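Local structure of putative alkaline phosphatase (Pseudomonas fluorescens, 4F1V) at residues Val240-Val254 with Gln281-Phe293. The protein binds phosphate with high affinity in the periplasm, probably as the solute-binding component of a PstSACB ABC transporter that imports it. Numbering follows the deposited sequence.
Sequences VSPAAANVSAAIGAV and QPYPTSGYPILGF
Asn246 O accepts a hydrogen bond from Tyr288 N at 2.9 Å, nearly straight at the hydrogen (166°), while helix 248-252 lies over strand 291-293 with the two axes 9.3 Å apart and their N-to-C directions 46° apart. Gly287, just before, has positive phi, and a side chain there would run into Asn246 O. With CG anti to the backbone N (chi1 -176°), the ring of Tyr288 slides in beneath Pro242, whose CB sits 3.8 Å from the ring centroid in a CH-pi contact; Pro289 CD lies against the opposite face, toward its rim. Val240 O and Val247 CG1 come in at the edge, and the hydroxyl reaches on to hydrogen-bond Val95 O. Cutting this side chain back to an alanine is likely to open a gap between Pro242 and Pro289 and deprive Val95 O of its hydroxyl partner. On the Pro242 side, Asn246 ND2 donates to Ser241 O (2.9 Å) from above the carbonyl plane. Within helix 248-252, Ala250 CB rests on Leu291 CD1 at 3.7 Å and also meets Pro284. Ile251 runs antiparallel alongside Leu291, CD1 against CD1 at 3.8 Å, and puts CD1 over a face of the Phe293 ring, whereas Val254 CG2 meets that ring's edge, 3.9 Å from CE1. The one direct hydrogen bond thus pins loop to loop, and side-chain fit, not polar bonding, sets how the helix sits on strand 291-299 of this Venus-flytrap protein's five-stranded sheet.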
loop_
_atom_site.group_PDB
_atom_site.type_symbol
_atom_site.label_atom_id
_atom_site.label_comp_id
_atom_site.label_asym_id
_atom_site.label_seq_id
_atom_site.Cartn_x
_atom_site.Cartn_y
_atom_site.Cartn_z
ATOM N N VAL A 240 12.002 17.103 -1.651
ATOM C CA VAL A 240 12.438 16.234 -2.749
ATOM C C VAL A 240 11.154 15.520 -3.233
ATOM O O VAL A 240 10.064 15.571 -2.680
ATOM C CB VAL A 240 13.560 15.215 -2.333
ATOM C CG1 VAL A 240 14.754 15.972 -1.706
ATOM C CG2 VAL A 240 12.930 14.219 -1.299
ATOM N N SER A 241 11.446 14.791 -4.308
ATOM C CA SER A 241 10.391 14.071 -5.032
ATOM C C SER A 241 10.084 12.677 -4.437
ATOM O O SER A 241 10.908 12.120 -3.706
ATOM C CB SER A 241 10.785 13.860 -6.498
ATOM O OG SER A 241 11.687 12.758 -6.526
ATOM N N PRO A 242 8.953 12.070 -4.820
ATOM C CA PRO A 242 8.584 10.736 -4.316
ATOM C C PRO A 242 9.145 9.604 -5.152
ATOM O O PRO A 242 8.678 8.455 -5.068
ATOM C CB PRO A 242 7.050 10.770 -4.400
ATOM C CG PRO A 242 6.762 11.631 -5.619
ATOM C CD PRO A 242 7.809 12.756 -5.499
ATOM N N ALA A 243 10.177 9.868 -5.947
ATOM C CA ALA A 243 10.888 8.785 -6.637
ATOM C C ALA A 243 11.304 7.710 -5.650
ATOM O O ALA A 243 11.673 8.003 -4.510
ATOM C CB ALA A 243 12.069 9.343 -7.364
ATOM N N ALA A 244 11.288 6.460 -6.080
ATOM C CA ALA A 244 11.674 5.343 -5.208
ATOM C C ALA A 244 13.035 5.518 -4.604
ATOM O O ALA A 244 13.251 5.144 -3.441
ATOM C CB ALA A 244 11.557 4.014 -5.993
ATOM N N ALA A 245 13.992 6.073 -5.335
ATOM C CA ALA A 245 15.331 6.282 -4.803
ATOM C C ALA A 245 15.352 7.166 -3.582
ATOM O O ALA A 245 16.303 7.110 -2.770
ATOM C CB ALA A 245 16.266 6.937 -5.866
ATOM N N ASN A 246 14.345 7.995 -3.410
ATOM C CA ASN A 246 14.269 8.919 -2.279
ATOM C C ASN A 246 13.598 8.291 -1.051
ATOM O O ASN A 246 13.614 8.948 0.009
ATOM C CB ASN A 246 13.577 10.242 -2.676
ATOM C CG ASN A 246 14.376 10.979 -3.731
ATOM O OD1 ASN A 246 15.620 10.896 -3.712
ATOM N ND2 ASN A 246 13.694 11.727 -4.571
ATOM N N VAL A 247 13.077 7.078 -1.152
ATOM C CA VAL A 247 12.563 6.347 0.014
ATOM C C VAL A 247 13.314 5.020 0.227
ATOM O O VAL A 247 13.090 4.353 1.246
ATOM C CB VAL A 247 11.028 6.067 -0.017
ATOM C CG1 VAL A 247 10.261 7.384 0.077
ATOM C CG2 VAL A 247 10.644 5.266 -1.261
ATOM N N SER A 248 14.224 4.630 -0.682
ATOM C CA SER A 248 14.768 3.303 -0.567
ATOM C C SER A 248 15.675 3.124 0.644
ATOM O O SER A 248 15.656 2.032 1.245
ATOM C CB SER A 248 15.473 2.956 -1.867
ATOM O OG SER A 248 16.468 3.890 -2.206
ATOM N N ALA A 249 16.446 4.139 1.075
ATOM C CA ALA A 249 17.247 4.000 2.250
ATOM C C ALA A 249 16.381 3.724 3.470
ATOM O O ALA A 249 16.666 2.854 4.320
ATOM C CB ALA A 249 18.151 5.202 2.477
ATOM N N ALA A 250 15.310 4.508 3.620
ATOM C CA ALA A 250 14.445 4.345 4.777
ATOM C C ALA A 250 13.750 2.974 4.753
ATOM O O ALA A 250 13.604 2.343 5.823
ATOM C CB ALA A 250 13.450 5.473 4.792
ATOM N N ILE A 251 13.282 2.491 3.608
ATOM C CA ILE A 251 12.700 1.154 3.539
ATOM C C ILE A 251 13.753 0.091 3.985
ATOM O O ILE A 251 13.430 -0.830 4.732
ATOM C CB ILE A 251 12.192 0.854 2.121
ATOM C CG1 ILE A 251 10.969 1.725 1.777
ATOM C CG2 ILE A 251 11.870 -0.641 1.952
ATOM C CD1 ILE A 251 9.735 1.531 2.626
ATOM N N GLY A 252 14.977 0.291 3.570
ATOM C CA GLY A 252 16.022 -0.652 3.930
ATOM C C GLY A 252 16.370 -0.667 5.406
ATOM O O GLY A 252 17.008 -1.661 5.858
ATOM N N ALA A 253 16.081 0.355 6.135
ATOM C CA ALA A 253 16.347 0.468 7.548
ATOM C C ALA A 253 15.217 -0.145 8.404
ATOM O O ALA A 253 15.333 -0.166 9.600
ATOM C CB ALA A 253 16.534 1.911 7.982
ATOM N N VAL A 254 14.150 -0.608 7.775
ATOM C CA VAL A 254 13.045 -1.160 8.569
ATOM C C VAL A 254 13.441 -2.571 9.058
ATOM O O VAL A 254 13.808 -3.441 8.257
ATOM C CB VAL A 254 11.763 -1.224 7.741
ATOM C CG1 VAL A 254 10.645 -1.906 8.525
ATOM C CG2 VAL A 254 11.355 0.197 7.289
ATOM N N GLN A 281 7.783 2.543 13.049
ATOM C CA GLN A 281 8.984 3.218 12.643
ATOM C C GLN A 281 8.709 4.719 12.519
ATOM O O GLN A 281 7.673 5.099 11.948
ATOM C CB GLN A 281 9.548 2.678 11.319
ATOM C CG GLN A 281 10.027 1.260 11.406
ATOM C CD GLN A 281 10.986 1.011 12.592
ATOM O OE1 GLN A 281 11.958 1.726 12.696
ATOM N NE2 GLN A 281 10.688 0.054 13.447
ATOM N N PRO A 282 9.644 5.594 12.945
ATOM C CA PRO A 282 9.441 7.032 12.691
ATOM C C PRO A 282 9.637 7.296 11.196
ATOM O O PRO A 282 10.409 6.641 10.509
ATOM C CB PRO A 282 10.611 7.704 13.464
ATOM C CG PRO A 282 11.657 6.635 13.527
ATOM C CD PRO A 282 10.952 5.337 13.611
ATOM N N TYR A 283 8.904 8.320 10.744
ATOM C CA TYR A 283 9.127 8.759 9.367
ATOM C C TYR A 283 10.564 9.268 9.230
ATOM O O TYR A 283 11.129 9.892 10.152
ATOM C CB TYR A 283 8.085 9.767 8.914
ATOM C CG TYR A 283 6.746 9.102 8.695
ATOM C CD1 TYR A 283 5.747 9.154 9.641
ATOM C CD2 TYR A 283 6.495 8.375 7.528
ATOM C CE1 TYR A 283 4.527 8.496 9.468
ATOM C CE2 TYR A 283 5.310 7.710 7.339
ATOM C CZ TYR A 283 4.314 7.764 8.291
ATOM O OH TYR A 283 3.098 7.100 8.187
ATOM N N PRO A 284 11.178 9.043 8.086
ATOM C CA PRO A 284 12.606 9.389 7.913
ATOM C C PRO A 284 12.824 10.900 7.866
ATOM O O PRO A 284 11.968 11.634 7.359
ATOM C CB PRO A 284 12.964 8.724 6.611
ATOM C CG PRO A 284 11.648 8.628 5.832
ATOM C CD PRO A 284 10.654 8.327 6.900
ATOM N N THR A 285 13.952 11.351 8.387
ATOM C CA THR A 285 14.371 12.703 8.436
ATOM C C THR A 285 15.085 13.187 7.170
ATOM O O THR A 285 15.197 14.400 6.992
ATOM C CB THR A 285 15.267 12.937 9.761
ATOM O OG1 THR A 285 16.401 12.036 9.830
ATOM C CG2 THR A 285 14.381 12.677 10.900
ATOM N N SER A 286 15.592 12.249 6.393
ATOM C CA SER A 286 16.209 12.500 5.131
ATOM C C SER A 286 15.380 11.895 4.021
ATOM O O SER A 286 14.542 11.040 4.273
ATOM C CB SER A 286 17.614 11.933 5.180
ATOM O OG SER A 286 17.589 10.514 5.388
ATOM N N GLY A 287 15.690 12.266 2.781
ATOM C CA GLY A 287 14.937 11.782 1.657
ATOM C C GLY A 287 13.462 12.232 1.700
ATOM O O GLY A 287 13.121 13.240 2.294
ATOM N N TYR A 288 12.641 11.469 0.975
ATOM C CA TYR A 288 11.223 11.796 0.876
ATOM C C TYR A 288 10.467 11.194 2.085
ATOM O O TYR A 288 10.708 10.026 2.430
ATOM C CB TYR A 288 10.669 11.207 -0.422
ATOM C CG TYR A 288 9.228 11.572 -0.662
ATOM C CD1 TYR A 288 8.902 12.817 -1.210
ATOM C CD2 TYR A 288 8.177 10.689 -0.361
ATOM C CE1 TYR A 288 7.577 13.176 -1.462
ATOM C CE2 TYR A 288 6.853 11.031 -0.608
ATOM C CZ TYR A 288 6.534 12.280 -1.162
ATOM O OH TYR A 288 5.262 12.644 -1.477
ATOM N N PRO A 289 9.569 11.928 2.714
ATOM C CA PRO A 289 9.101 11.499 4.048
ATOM C C PRO A 289 7.925 10.534 4.059
ATOM O O PRO A 289 7.670 9.917 5.085
ATOM C CB PRO A 289 8.753 12.814 4.744
ATOM C CG PRO A 289 8.376 13.740 3.628
ATOM C CD PRO A 289 9.316 13.406 2.518
ATOM N N ILE A 290 7.088 10.476 2.977
ATOM C CA ILE A 290 5.852 9.715 3.033
ATOM C C ILE A 290 6.017 8.371 2.386
ATOM O O ILE A 290 6.241 8.278 1.142
ATOM C CB ILE A 290 4.646 10.440 2.380
ATOM C CG1 ILE A 290 4.663 11.970 2.624
ATOM C CG2 ILE A 290 3.350 9.826 2.905
ATOM C CD1 ILE A 290 3.527 12.698 1.948
ATOM N N LEU A 291 5.953 7.281 3.146
ATOM C CA LEU A 291 6.282 5.943 2.653
ATOM C C LEU A 291 5.553 4.884 3.515
ATOM O O LEU A 291 5.033 5.168 4.605
ATOM C CB LEU A 291 7.786 5.688 2.591
ATOM C CG LEU A 291 8.478 5.304 3.909
ATOM C CD1 LEU A 291 9.976 5.147 3.667
ATOM C CD2 LEU A 291 8.254 6.296 5.047
ATOM N N GLY A 292 5.616 3.632 3.033
ATOM C CA GLY A 292 5.151 2.466 3.797
ATOM C C GLY A 292 5.257 1.224 2.960
ATOM O O GLY A 292 6.030 1.205 1.985
ATOM N N PHE A 293 4.543 0.160 3.349
ATOM C CA PHE A 293 4.571 -1.124 2.651
ATOM C C PHE A 293 3.211 -1.451 2.077
ATOM O O PHE A 293 2.158 -1.110 2.632
ATOM C CB PHE A 293 5.031 -2.293 3.580
ATOM C CG PHE A 293 6.474 -2.146 3.991
ATOM C CD1 PHE A 293 6.834 -1.401 5.108
ATOM C CD2 PHE A 293 7.461 -2.698 3.198
ATOM C CE1 PHE A 293 8.174 -1.238 5.439
ATOM C CE2 PHE A 293 8.797 -2.534 3.535
ATOM C CZ PHE A 293 9.162 -1.831 4.667
HETATM O O HOH W 1 13.500 2.050 10.492
#